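Long-range contacts in putative mandelate racemase (Bordetella bronchiseptica, PDB 3OZY), which is of unknown function but, as an enolase superfamily member that binds magnesium, probably abstracts the alpha proton of a sugar diacid such as m-xylarate: residues V8-L13 with A64-I69; G98-G103 with T258-N263; D153-E158 with R186-R191; H304-I309 with M327-I332. One frame throughout, in Å; residues are numbered along the deposited sequence.

Contact 1 of 4, residues V8-L13 with A64-I69; sequences VKAHAL and AIEDVI
V8 and A10 lay their side chains against I65, while E66, one residue further along the helix, reaches the strand backbone. The apolar part is small. I65 turns its CG2 methyl to the strand, and the CG1 methyl of V8 meets it at 3.8 Å, the two side chains crossing at about a right angle; CB of A10 lies 4.0 Å from the same methyl. V8 presents CG1 because that branch stands anti to the backbone N (178°). A beta-branched valine suits the strand, and the small side chain of A10 lets the helix come close: the segment axes approach to 7.2 Å and run nearly antiparallel (154°).

The polar part rests on E66. Its side chain, extended beyond CG, carries OE2 to the backbone N of A10 at 2.8 Å; the N-H points fairly straight at it (157°), and OE2 accepts through its anti lone pair. On the way, CG of E66 passes 3.5 Å from the carbonyl O of V8. The same OE2 forms a salt bridge with K62, whose NZ also bonds the carbonyl O of A10; this lysine probably eases the approach of two acceptors, A10 O and E66 OE2, 3.4 Å apart.

Strand 5-16 is an outer strand of a three-stranded antiparallel sheet, and helix 58-73 packs on it, part of the alpha-plus-beta capping domain characteristic of the enolase superfamily.

Contact 2 of 4, residues G98-G103 with T258-N263; sequences GHRSVG and TRNAFN
This is a buried contact between domains: the turn linking helices 81-97 and 102-122 of the N-terminal domain sends R100 onto residues 258-261 of helix 258-267 in the barrel domain. R100 bends at chi2 (-70°), which swings the guanidinium over the backbone there. The group lies flat on it, with the N of A261 3.7 Å above its plane, and no hydrogen bond joins the two segments. NH2 of R100 comes within 3.4 Å of CB of N260, and NH1 of R100 lies 3.5 Å from CB of A261, whose small methyl suits so close an approach. H99 lies across the other face of the guanidinium, CE1 3.6 Å from its plane. Here a turn of the capping domain meets the barrel domain, the two-domain architecture of the enolase superfamily. The second subunit adds to the site: its D233 forms a salt bridge with NH2 of R100 and accepts a hydrogen bond from ND1 of H99. NH1 of R100 bonds a glycerol, probably from the crystallisation liquor. In the turn itself, S101 is the N-cap of helix 102-122; its OG donates to the carbonyl O of G98 at 2.7 Å and accepts a weak bond from G103 N.

Contact 3 of 4, residues D153-E158 with R186-R191; sequences DQAADE and RAMRQR
A187 begins the contact from segment 186-191 of helix 178-192, facing A156 of the neighbouring helix with the two CB atoms 4.2 Å apart; CB of A156 also rests on the carbonyl O of A187. Two alanines suit a place where backbones nearly meet, the CA atoms of A156 and M188 lying 4.2 Å from each other. M188 comes next and covers the inner side. Its flexible thioether can follow the helix surface: CG lies 3.7 Å from the carbonyl O of A155, and the chain runs on extended at chi2 (161°) to set SD 3.9 Å from CB of A155. Beyond this pair M188 touches I146 and I198 of the barrel strands.

One turn after A187, R191 closes the solvent-facing side, in one of its two conformers, so its grip is probably not permanent. In this conformer CG stands anti to the backbone N and the chain bends at chi2 and chi3, folding back so that the guanidinium lies with one face over CB of A156. Both terminal nitrogens grip a single oxygen, OD1 of D157, from NH1 at 2.8 Å and NH2 at 3.0 Å. The oxygen sits close to the guanidinium plane, but the carboxylate is turned 52° from it: NH1 uses the anti lone pair, whereas NH2 comes from above the carboxylate plane. A water extends the link, accepting from NH2 of R191 and donating to OD1 of D153.

The segments cross at -42° with their axes 7.9 Å apart, as neighbouring outer helices of a (beta/alpha)-barrel do when each follows its parallel strand.

Contact 4 of 4, residues H304-I309 with M327-I332; sequences HTFNDI and MFEWDI
At the C-terminal ends of the (beta/alpha)-barrel strands, where the metal and active site of this superfamily lie, the loop after strand 300-301 packs against strand 328-331, close to the magnesium site of D201, E227 and E254. T305 and E329 carry the contact, sliding past each other in opposite directions. The extended E329 brings OE1 to the backbone N of T305 at 2.9 Å with a nearly straight bond (162°), on the anti side, somewhat out of the carboxylate plane. In return OG1 of T305 donates to the carbonyl O of E329 at 2.7 Å, coming from above the carbonyl plane. Threonine suits this place because its hydroxyl bonds the strand while CG2 packs on F328, 3.7 Å from CE1. OE2 of E329 is held by K171 and S144, so both oxygens of this buried carboxylate are bonded.

H304 stands near OE1 of E329 with its ring steeply turned to the carboxylate, and ND1 bonds D277, a histidine–aspartate pair that in relatives serves as a catalytic dyad. R33, T333 and N335 hold the carboxylate of D331. A water joins OG1 of T305 to the backbone N of D331, each 2.9 Å away.

In the fold
From the N terminus, contact 1 comes first and closes a loop of fifty residues within the capping domain, setting helix 58-73 on strand 5-16. Contact 2 opens later and spans 154 residues, joining the capping domain to the barrel; it touches contact 1 where CD1 of I69 meets the carbonyl O of G103. Contact 3 is nested inside that long loop and pairs two neighbouring outer helices, with its centre about 37 Å from that of contact 2. Contact 4 follows in series and ties the last part of the barrel together near the chain's centre, linking the loop before helix 309-321 to the strand after it.

Contact 1 of 4, residues V8-L13 with A64-I69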
loop_
_atom_site.group_PDB
_atom_site.type_symbol
_atom_site.label_atom_id
_atom_site.label_comp_id
_atom_site.label_asym_id
_atom_site.label_seq_id
_atom_site.Cartn_x
_atom_site.Cartn_y
_atom_site.Cartn_z
ATOM N N VAL A 8 6.106 -2.651 -22.551
ATOM C CA VAL A 8 6.161 -3.263 -21.228
ATOM C C VAL A 8 4.966 -4.206 -21.125
ATOM O O VAL A 8 3.817 -3.759 -21.087
ATOM C CB VAL A 8 6.127 -2.206 -20.106
ATOM C CG1 VAL A 8 6.148 -2.886 -18.748
ATOM C CG2 VAL A 8 7.306 -1.241 -20.246
ATOM N N LYS A 9 5.248 -5.507 -21.118
ATOM C CA LYS A 9 4.204 -6.531 -21.136
ATOM C C LYS A 9 4.153 -7.285 -19.823
ATOM O O LYS A 9 5.174 -7.460 -19.158
ATOM C CB LYS A 9 4.455 -7.525 -22.271
ATOM C CG LYS A 9 4.484 -6.884 -23.648
ATOM C CD LYS A 9 4.745 -7.906 -24.743
ATOM C CE LYS A 9 3.553 -8.828 -24.920
ATOM N NZ LYS A 9 3.706 -9.692 -26.123
ATOM N N ALA A 10 2.961 -7.741 -19.465
ATOM C CA ALA A 10 2.784 -8.531 -18.254
ATOM C C ALA A 10 1.978 -9.783 -18.592
ATOM O O ALA A 10 0.770 -9.698 -18.825
ATOM C CB ALA A 10 2.075 -7.704 -17.208
ATOM N N HIS A 11 2.652 -10.935 -18.621
ATOM C CA HIS A 11 2.015 -12.215 -18.960
ATOM C C HIS A 11 1.478 -12.877 -17.703
ATOM O O HIS A 11 2.247 -13.288 -16.843
ATOM C CB HIS A 11 3.012 -13.183 -19.615
ATOM C CG HIS A 11 3.715 -12.631 -20.816
ATOM N ND1 HIS A 11 3.259 -12.826 -22.104
ATOM C CD2 HIS A 11 4.859 -11.919 -20.927
ATOM C CE1 HIS A 11 4.084 -12.237 -22.952
ATOM N NE2 HIS A 11 5.063 -11.679 -22.264
ATOM N N ALA A 12 0.161 -13.000 -17.604
ATOM C CA ALA A 12 -0.457 -13.670 -16.463
ATOM C C ALA A 12 -0.420 -15.187 -16.624
ATOM O O ALA A 12 -0.943 -15.729 -17.606
ATOM C CB ALA A 12 -1.882 -13.186 -16.272
ATOM N N LEU A 13 0.182 -15.864 -15.647
ATOM C CA LEU A 13 0.380 -17.307 -15.701
ATOM C C LEU A 13 -0.201 -18.009 -14.480
ATOM O O LEU A 13 -0.138 -17.491 -13.362
ATOM C CB LEU A 13 1.871 -17.629 -15.795
ATOM C CG LEU A 13 2.667 -16.981 -16.922
ATOM C CD1 LEU A 13 4.120 -17.440 -16.871
ATOM C CD2 LEU A 13 2.053 -17.328 -18.270
ATOM N N ALA A 64 -1.579 -2.600 -13.606
ATOM C CA ALA A 64 -0.611 -1.671 -13.035
ATOM C C ALA A 64 0.670 -1.626 -13.859
ATOM O O ALA A 64 1.236 -0.561 -14.091
ATOM C CB ALA A 64 -0.299 -2.057 -11.600
ATOM N N ILE A 65 1.136 -2.789 -14.296
ATOM C CA ILE A 65 2.387 -2.869 -15.028
ATOM C C ILE A 65 2.266 -2.294 -16.445
ATOM O O ILE A 65 3.074 -1.453 -16.854
ATOM C CB ILE A 65 2.915 -4.315 -15.047
ATOM C CG1 ILE A 65 3.354 -4.711 -13.632
ATOM C CG2 ILE A 65 4.072 -4.453 -16.043
ATOM C CD1 ILE A 65 3.583 -6.210 -13.444
ATOM N N GLU A 66 1.250 -2.720 -17.183
ATOM C CA GLU A 66 1.126 -2.299 -18.577
ATOM C C GLU A 66 0.609 -0.869 -18.754
ATOM O O GLU A 66 1.040 -0.158 -19.668
ATOM C CB GLU A 66 0.229 -3.280 -19.350
ATOM C CG GLU A 66 0.828 -4.676 -19.443
ATOM C CD GLU A 66 0.014 -5.652 -20.278
ATOM O OE1 GLU A 66 -1.109 -5.305 -20.702
ATOM O OE2 GLU A 66 0.512 -6.775 -20.502
ATOM N N ASP A 67 -0.285 -0.438 -17.871
ATOM C CA ASP A 67 -1.071 0.770 -18.130
ATOM C C ASP A 67 -0.871 1.904 -17.125
ATOM O O ASP A 67 -1.336 3.027 -17.355
ATOM C CB ASP A 67 -2.555 0.401 -18.220
ATOM C CG ASP A 67 -2.827 -0.631 -19.289
ATOM O OD1 ASP A 67 -2.535 -0.355 -20.471
ATOM O OD2 ASP A 67 -3.314 -1.727 -18.947
ATOM N N VAL A 68 -0.200 1.625 -16.011
ATOM C CA VAL A 68 0.139 2.674 -15.056
ATOM C C VAL A 68 1.643 2.921 -15.099
ATOM O O VAL A 68 2.089 4.033 -15.373
ATOM C CB VAL A 68 -0.342 2.344 -13.626
ATOM C CG1 VAL A 68 0.017 3.477 -12.668
ATOM C CG2 VAL A 68 -1.848 2.119 -13.612
ATOM N N ILE A 69 2.434 1.881 -14.873
ATOM C CA ILE A 69 3.879 2.009 -14.925
ATOM C C ILE A 69 4.392 2.104 -16.368
ATOM O O ILE A 69 5.204 2.976 -16.687
ATOM C CB ILE A 69 4.548 0.828 -14.197
ATOM C CG1 ILE A 69 4.169 0.853 -12.713
ATOM C CG2 ILE A 69 6.055 0.856 -14.410
ATOM C CD1 ILE A 69 4.457 -0.466 -11.978
#

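Contact 2 of 4, residues G98-G103 with T258-N263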
loop_
_atom_site.group_PDB
_atom_site.type_symbol
_atom_site.label_atom_id
_atom_site.label_comp_id
_atom_site.label_asym_id
_atom_site.label_seq_id
_atom_site.Cartn_x
_atom_site.Cartn_y
_atom_site.Cartn_z
ATOM N N GLY A 98 -0.733 3.821 -3.903
ATOM C CA GLY A 98 -0.476 3.722 -2.472
ATOM C C GLY A 98 0.974 3.419 -2.166
ATOM O O GLY A 98 1.618 2.633 -2.863
ATOM N N HIS A 99 1.501 4.041 -1.119
ATOM C CA HIS A 99 2.935 3.978 -0.875
ATOM C C HIS A 99 3.468 2.605 -0.408
ATOM O O HIS A 99 4.662 2.358 -0.549
ATOM C CB HIS A 99 3.382 5.107 0.067
ATOM C CG HIS A 99 2.891 4.976 1.478
ATOM N ND1 HIS A 99 3.674 5.314 2.562
ATOM C CD2 HIS A 99 1.706 4.563 1.987
ATOM C CE1 HIS A 99 2.993 5.111 3.677
ATOM N NE2 HIS A 99 1.796 4.650 3.357
ATOM N N ARG A 100 2.605 1.733 0.130
ATOM C CA ARG A 100 3.029 0.386 0.567
ATOM C C ARG A 100 2.041 -0.627 0.006
ATOM O O ARG A 100 1.135 -1.094 0.701
ATOM C CB ARG A 100 3.116 0.298 2.096
ATOM C CG ARG A 100 3.821 1.496 2.769
ATOM C CD ARG A 100 5.339 1.533 2.499
ATOM N NE ARG A 100 5.916 2.750 3.083
ATOM C CZ ARG A 100 6.179 2.916 4.375
ATOM N NH1 ARG A 100 5.976 1.924 5.228
ATOM N NH2 ARG A 100 6.664 4.078 4.815
ATOM N N SER A 101 2.221 -0.966 -1.265
ATOM C CA SER A 101 1.116 -1.515 -2.028
ATOM C C SER A 101 1.536 -2.518 -3.085
ATOM O O SER A 101 2.715 -2.667 -3.411
ATOM C CB SER A 101 0.417 -0.365 -2.756
ATOM O OG SER A 101 1.261 0.125 -3.796
ATOM N N VAL A 102 0.526 -3.173 -3.650
ATOM C CA VAL A 102 0.687 -3.973 -4.856
ATOM C C VAL A 102 1.355 -3.179 -5.995
ATOM O O VAL A 102 2.004 -3.768 -6.860
ATOM C CB VAL A 102 -0.678 -4.564 -5.304
ATOM C CG1 VAL A 102 -1.666 -3.456 -5.666
ATOM C CG2 VAL A 102 -0.507 -5.557 -6.440
ATOM N N GLY A 103 1.202 -1.852 -6.005
ATOM C CA GLY A 103 1.890 -1.043 -6.997
ATOM C C GLY A 103 3.403 -1.075 -6.823
ATOM O O GLY A 103 4.156 -1.010 -7.798
ATOM N N THR A 258 9.368 -0.821 0.540
ATOM C CA THR A 258 10.381 0.240 0.425
ATOM C C THR A 258 11.280 0.330 1.646
ATOM O O THR A 258 10.969 -0.184 2.727
ATOM C CB THR A 258 9.806 1.663 0.133
ATOM O OG1 THR A 258 9.367 2.276 1.356
ATOM C CG2 THR A 258 8.687 1.626 -0.909
ATOM N N ARG A 259 12.393 1.030 1.467
ATOM C CA ARG A 259 13.316 1.245 2.567
ATOM C C ARG A 259 12.668 2.035 3.708
ATOM O O ARG A 259 13.141 1.980 4.844
ATOM C CB ARG A 259 14.564 1.975 2.077
ATOM C CG ARG A 259 14.350 3.438 1.764
ATOM C CD ARG A 259 15.566 3.991 1.040
ATOM N NE ARG A 259 15.623 3.527 -0.347
ATOM C CZ ARG A 259 16.636 3.767 -1.176
ATOM N NH1 ARG A 259 17.705 4.434 -0.757
ATOM N NH2 ARG A 259 16.587 3.325 -2.421
ATOM N N ASN A 260 11.594 2.766 3.413
ATOM C CA ASN A 260 10.939 3.572 4.443
ATOM C C ASN A 260 10.338 2.718 5.552
ATOM O O ASN A 260 10.389 3.078 6.729
ATOM C CB ASN A 260 9.852 4.442 3.817
ATOM C CG ASN A 260 10.379 5.299 2.702
ATOM O OD1 ASN A 260 10.001 5.144 1.532
ATOM N ND2 ASN A 260 11.274 6.202 3.047
ATOM N N ALA A 261 9.760 1.579 5.177
ATOM C CA ALA A 261 9.174 0.676 6.167
ATOM C C ALA A 261 10.254 0.152 7.103
ATOM O O ALA A 261 10.096 0.133 8.327
ATOM C CB ALA A 261 8.475 -0.493 5.475
ATOM N N PHE A 262 11.366 -0.277 6.515
ATOM C CA PHE A 262 12.442 -0.866 7.302
ATOM C C PHE A 262 13.143 0.165 8.183
ATOM O O PHE A 262 13.557 -0.148 9.296
ATOM C CB PHE A 262 13.388 -1.666 6.401
ATOM C CG PHE A 262 12.694 -2.810 5.728
ATOM C CD1 PHE A 262 12.498 -4.010 6.393
ATOM C CD2 PHE A 262 12.139 -2.648 4.472
ATOM C CE1 PHE A 262 11.811 -5.061 5.780
ATOM C CE2 PHE A 262 11.438 -3.677 3.860
ATOM C CZ PHE A 262 11.270 -4.894 4.515
ATOM N N ASN A 263 13.238 1.399 7.699
ATOM C CA ASN A 263 13.794 2.479 8.505
ATOM C C ASN A 263 12.951 2.687 9.759
ATOM O O ASN A 263 13.482 2.866 10.854
ATOM C CB ASN A 263 13.879 3.763 7.684
ATOM C CG ASN A 263 14.362 4.944 8.502
ATOM O OD1 ASN A 263 13.606 5.893 8.751
ATOM N ND2 ASN A 263 15.612 4.892 8.927
#

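Contact 3 of 4, residues D153-E158 with R186-R191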
loop_
_atom_site.group_PDB
_atom_site.type_symbol
_atom_site.label_atom_id
_atom_site.label_comp_id
_atom_site.label_asym_id
_atom_site.label_seq_id
_atom_site.Cartn_x
_atom_site.Cartn_y
_atom_site.Cartn_z
ATOM N N ASP A 153 5.530 -35.915 14.863
ATOM C CA ASP A 153 6.367 -36.892 14.173
ATOM C C ASP A 153 6.449 -36.600 12.684
ATOM O O ASP A 153 7.491 -36.795 12.070
ATOM C CB ASP A 153 5.850 -38.321 14.381
ATOM C CG ASP A 153 6.105 -38.838 15.784
ATOM O OD1 ASP A 153 6.988 -38.288 16.482
ATOM O OD2 ASP A 153 5.421 -39.806 16.179
ATOM N N GLN A 154 5.338 -36.153 12.106
ATOM C CA GLN A 154 5.309 -35.821 10.683
ATOM C C GLN A 154 6.157 -34.589 10.370
ATOM O O GLN A 154 6.847 -34.550 9.358
ATOM C CB GLN A 154 3.870 -35.607 10.216
ATOM C CG GLN A 154 3.044 -36.887 10.251
ATOM C CD GLN A 154 1.565 -36.618 10.191
ATOM O OE1 GLN A 154 1.133 -35.478 10.025
ATOM N NE2 GLN A 154 0.760 -37.675 10.325
ATOM N N ALA A 155 6.100 -33.585 11.239
ATOM C CA ALA A 155 6.927 -32.392 11.063
ATOM C C ALA A 155 8.404 -32.774 11.138
ATOM O O ALA A 155 9.222 -32.323 10.337
ATOM C CB ALA A 155 6.579 -31.332 12.113
ATOM N N ALA A 156 8.743 -33.638 12.093
ATOM C CA ALA A 156 10.110 -34.122 12.217
ATOM C C ALA A 156 10.531 -34.934 10.994
ATOM O O ALA A 156 11.641 -34.780 10.497
ATOM C CB ALA A 156 10.285 -34.933 13.507
ATOM N N ASP A 157 9.637 -35.796 10.511
ATOM C CA ASP A 157 9.905 -36.588 9.307
ATOM C C ASP A 157 10.179 -35.675 8.119
ATOM O O ASP A 157 11.117 -35.895 7.357
ATOM C CB ASP A 157 8.713 -37.487 8.956
ATOM C CG ASP A 157 8.609 -38.723 9.837
ATOM O OD1 ASP A 157 9.579 -39.063 10.553
ATOM O OD2 ASP A 157 7.534 -39.358 9.805
ATOM N N GLU A 158 9.346 -34.650 7.948
ATOM C CA GLU A 158 9.536 -33.772 6.804
ATOM C C GLU A 158 10.863 -33.014 6.911
ATOM O O GLU A 158 11.591 -32.888 5.922
ATOM C CB GLU A 158 8.363 -32.812 6.594
ATOM C CG GLU A 158 8.569 -32.032 5.312
ATOM C CD GLU A 158 7.393 -31.194 4.868
ATOM O OE1 GLU A 158 6.293 -31.291 5.460
ATOM O OE2 GLU A 158 7.603 -30.435 3.888
ATOM N N ARG A 186 9.626 -29.094 19.070
ATOM C CA ARG A 186 10.379 -29.947 19.975
ATOM C C ARG A 186 10.752 -31.264 19.286
ATOM O O ARG A 186 11.874 -31.735 19.410
ATOM C CB ARG A 186 9.624 -30.193 21.287
ATOM C CG ARG A 186 9.486 -28.941 22.149
ATOM C CD ARG A 186 8.949 -29.275 23.528
ATOM N NE ARG A 186 8.324 -28.124 24.174
ATOM C CZ ARG A 186 7.009 -27.913 24.194
ATOM N NH1 ARG A 186 6.188 -28.774 23.603
ATOM N NH2 ARG A 186 6.516 -26.845 24.799
ATOM N N ALA A 187 9.815 -31.845 18.540
ATOM C CA ALA A 187 10.086 -33.104 17.849
ATOM C C ALA A 187 11.119 -32.903 16.743
ATOM O O ALA A 187 12.006 -33.730 16.544
ATOM C CB ALA A 187 8.798 -33.685 17.278
ATOM N N MET A 188 10.989 -31.797 16.013
ATOM C CA MET A 188 11.936 -31.464 14.954
ATOM C C MET A 188 13.367 -31.334 15.471
ATOM O O MET A 188 14.289 -31.919 14.916
ATOM C CB MET A 188 11.508 -30.183 14.233
ATOM C CG MET A 188 10.282 -30.379 13.344
ATOM S SD MET A 188 9.471 -28.817 12.942
ATOM C CE MET A 188 10.711 -28.060 11.908
ATOM N N ARG A 189 13.547 -30.571 16.546
ATOM C CA ARG A 189 14.877 -30.369 17.111
ATOM C C ARG A 189 15.478 -31.680 17.615
ATOM O O ARG A 189 16.658 -31.958 17.398
ATOM C CB ARG A 189 14.831 -29.328 18.232
ATOM C CG ARG A 189 16.145 -29.167 18.978
ATOM C CD ARG A 189 17.274 -28.726 18.062
ATOM N NE ARG A 189 17.096 -27.340 17.636
ATOM C CZ ARG A 189 17.597 -26.823 16.520
ATOM N NH1 ARG A 189 18.315 -27.571 15.687
ATOM N NH2 ARG A 189 17.387 -25.543 16.237
ATOM N N GLN A 190 14.662 -32.491 18.278
ATOM C CA GLN A 190 15.147 -33.772 18.779
ATOM C C GLN A 190 15.611 -34.667 17.634
ATOM O O GLN A 190 16.618 -35.365 17.739
ATOM C CB GLN A 190 14.059 -34.468 19.590
ATOM C CG GLN A 190 14.519 -35.766 20.232
ATOM C CD GLN A 190 13.482 -36.349 21.171
ATOM O OE1 GLN A 190 12.280 -36.275 20.909
ATOM N NE2 GLN A 190 13.941 -36.935 22.272
ATOM N N ARG A 191 14.875 -34.637 16.530
ATOM C CA ARG A 191 15.181 -35.496 15.393
ATOM C C ARG A 191 16.505 -35.135 14.712
ATOM O O ARG A 191 17.314 -36.013 14.405
ATOM C CB ARG A 191 14.031 -35.463 14.377
ATOM C CG ARG A 191 14.236 -36.365 13.163
ATOM C CD ARG A 191 14.055 -37.840 13.514
ATOM N NE ARG A 191 12.673 -38.135 13.865
ATOM C CZ ARG A 191 11.710 -38.344 12.972
ATOM N NH1 ARG A 191 11.989 -38.301 11.678
ATOM N NH2 ARG A 191 10.473 -38.590 13.370
HETATM O O HOH W 1 9.705 -37.815 15.937
#

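Contact 4 of 4, residues H304-I309 with M327-I332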
loop_
_atom_site.group_PDB
_atom_site.type_symbol
_atom_site.label_atom_id
_atom_site.label_comp_id
_atom_site.label_asym_id
_atom_site.label_seq_id
_atom_site.Cartn_x
_atom_site.Cartn_y
_atom_site.Cartn_z
ATOM N N HIS A 304 12.909 -12.512 1.738
ATOM C CA HIS A 304 11.864 -13.402 1.274
ATOM C C HIS A 304 12.046 -13.559 -0.244
ATOM O O HIS A 304 12.406 -12.596 -0.931
ATOM C CB HIS A 304 10.515 -12.750 1.599
ATOM C CG HIS A 304 9.336 -13.410 0.955
ATOM N ND1 HIS A 304 8.947 -13.137 -0.339
ATOM C CD2 HIS A 304 8.439 -14.297 1.441
ATOM C CE1 HIS A 304 7.870 -13.849 -0.631
ATOM N NE2 HIS A 304 7.539 -14.558 0.436
ATOM N N THR A 305 11.833 -14.772 -0.765
ATOM C CA THR A 305 12.029 -15.042 -2.196
ATOM C C THR A 305 10.884 -15.849 -2.824
ATOM O O THR A 305 10.932 -16.184 -4.008
ATOM C CB THR A 305 13.294 -15.863 -2.417
ATOM O OG1 THR A 305 13.055 -17.191 -1.939
ATOM C CG2 THR A 305 14.485 -15.263 -1.686
ATOM N N PHE A 306 9.860 -16.140 -2.032
ATOM C CA PHE A 306 8.884 -17.190 -2.333
ATOM C C PHE A 306 7.788 -16.724 -3.294
ATOM O O PHE A 306 6.888 -15.989 -2.897
ATOM C CB PHE A 306 8.280 -17.622 -0.993
ATOM C CG PHE A 306 7.501 -18.923 -1.008
ATOM C CD1 PHE A 306 8.096 -20.107 -0.570
ATOM C CD2 PHE A 306 6.158 -18.938 -1.334
ATOM C CE1 PHE A 306 7.374 -21.284 -0.504
ATOM C CE2 PHE A 306 5.434 -20.119 -1.282
ATOM C CZ PHE A 306 6.054 -21.294 -0.865
ATOM N N ASN A 307 7.895 -17.138 -4.561
ATOM C CA ASN A 307 6.786 -17.108 -5.524
ATOM C C ASN A 307 7.105 -17.899 -6.781
ATOM O O ASN A 307 6.301 -18.720 -7.213
ATOM C CB ASN A 307 6.349 -15.696 -5.925
ATOM C CG ASN A 307 5.001 -15.703 -6.622
ATOM O OD1 ASN A 307 3.978 -15.910 -5.982
ATOM N ND2 ASN A 307 5.001 -15.527 -7.944
ATOM N N ASP A 308 8.258 -17.641 -7.383
ATOM C CA ASP A 308 8.616 -18.301 -8.639
ATOM C C ASP A 308 10.130 -18.252 -8.832
ATOM O O ASP A 308 10.839 -17.640 -8.038
ATOM C CB ASP A 308 7.879 -17.644 -9.808
ATOM C CG ASP A 308 8.186 -16.158 -9.918
ATOM O OD1 ASP A 308 9.341 -15.837 -10.264
ATOM O OD2 ASP A 308 7.291 -15.330 -9.658
ATOM N N ILE A 309 10.635 -18.892 -9.879
ATOM C CA ILE A 309 12.075 -18.992 -10.041
ATOM C C ILE A 309 12.724 -17.639 -10.362
ATOM O O ILE A 309 13.908 -17.440 -10.107
ATOM C CB ILE A 309 12.460 -20.059 -11.095
ATOM C CG1 ILE A 309 13.928 -20.479 -10.942
ATOM C CG2 ILE A 309 12.172 -19.553 -12.498
ATOM C CD1 ILE A 309 14.234 -21.209 -9.657
ATOM N N MET A 327 21.067 -17.022 4.465
ATOM C CA MET A 327 19.986 -17.879 4.937
ATOM C C MET A 327 18.908 -17.747 3.870
ATOM O O MET A 327 17.907 -17.043 4.040
ATOM C CB MET A 327 19.497 -17.440 6.323
ATOM C CG MET A 327 18.454 -18.372 6.959
ATOM S SD MET A 327 18.939 -20.113 7.047
ATOM C CE MET A 327 20.150 -20.043 8.364
ATOM N N PHE A 328 19.164 -18.403 2.742
ATOM C CA PHE A 328 18.488 -18.085 1.494
ATOM C C PHE A 328 17.246 -18.933 1.277
ATOM O O PHE A 328 17.329 -20.158 1.169
ATOM C CB PHE A 328 19.431 -18.258 0.301
ATOM C CG PHE A 328 18.814 -17.827 -0.987
ATOM C CD1 PHE A 328 18.670 -16.480 -1.262
ATOM C CD2 PHE A 328 18.321 -18.749 -1.896
ATOM C CE1 PHE A 328 18.073 -16.049 -2.427
ATOM C CE2 PHE A 328 17.723 -18.324 -3.070
ATOM C CZ PHE A 328 17.598 -16.972 -3.334
ATOM N N GLU A 329 16.091 -18.276 1.189
ATOM C CA GLU A 329 14.813 -18.978 1.082
ATOM C C GLU A 329 14.661 -19.729 -0.241
ATOM O O GLU A 329 14.787 -19.144 -1.316
ATOM C CB GLU A 329 13.648 -17.998 1.264
ATOM C CG GLU A 329 12.296 -18.686 1.224
ATOM C CD GLU A 329 11.148 -17.793 1.652
ATOM O OE1 GLU A 329 11.178 -16.566 1.388
ATOM O OE2 GLU A 329 10.181 -18.322 2.245
ATOM N N TRP A 330 14.372 -21.029 -0.148
ATOM C CA TRP A 330 14.125 -21.844 -1.334
ATOM C C TRP A 330 12.819 -22.627 -1.202
ATOM O O TRP A 330 12.732 -23.582 -0.431
ATOM C CB TRP A 330 15.296 -22.800 -1.628
ATOM C CG TRP A 330 15.195 -23.322 -3.030
ATOM C CD1 TRP A 330 14.328 -24.272 -3.487
ATOM C CD2 TRP A 330 15.944 -22.875 -4.168
ATOM N NE1 TRP A 330 14.493 -24.443 -4.843
ATOM C CE2 TRP A 330 15.487 -23.607 -5.282
ATOM C CE3 TRP A 330 16.971 -21.943 -4.350
ATOM C CZ2 TRP A 330 16.012 -23.426 -6.565
ATOM C CZ3 TRP A 330 17.497 -21.767 -5.618
ATOM C CH2 TRP A 330 17.010 -22.502 -6.712
ATOM N N ASP A 331 11.822 -22.220 -1.980
ATOM C CA ASP A 331 10.500 -22.854 -2.025
ATOM C C ASP A 331 10.615 -24.322 -2.426
ATOM O O ASP A 331 11.025 -24.622 -3.554
ATOM C CB ASP A 331 9.673 -22.091 -3.079
ATOM C CG ASP A 331 8.239 -22.588 -3.251
ATOM O OD1 ASP A 331 7.834 -23.624 -2.687
ATOM O OD2 ASP A 331 7.500 -21.893 -3.991
ATOM N N ILE A 332 10.240 -25.224 -1.513
ATOM C CA ILE A 332 10.263 -26.668 -1.800
ATOM C C ILE A 332 8.870 -27.267 -1.951
ATOM O O ILE A 332 8.717 -28.492 -2.060
ATOM C CB ILE A 332 11.106 -27.482 -0.771
ATOM C CG1 ILE A 332 10.706 -27.205 0.695
ATOM C CG2 ILE A 332 12.584 -27.195 -0.978
ATOM C CD1 ILE A 332 9.251 -27.445 1.046
HETATM O O HOH W 2 11.479 -19.451 -2.847
HETATM O O HOH W 3 9.162 -19.696 -4.932
#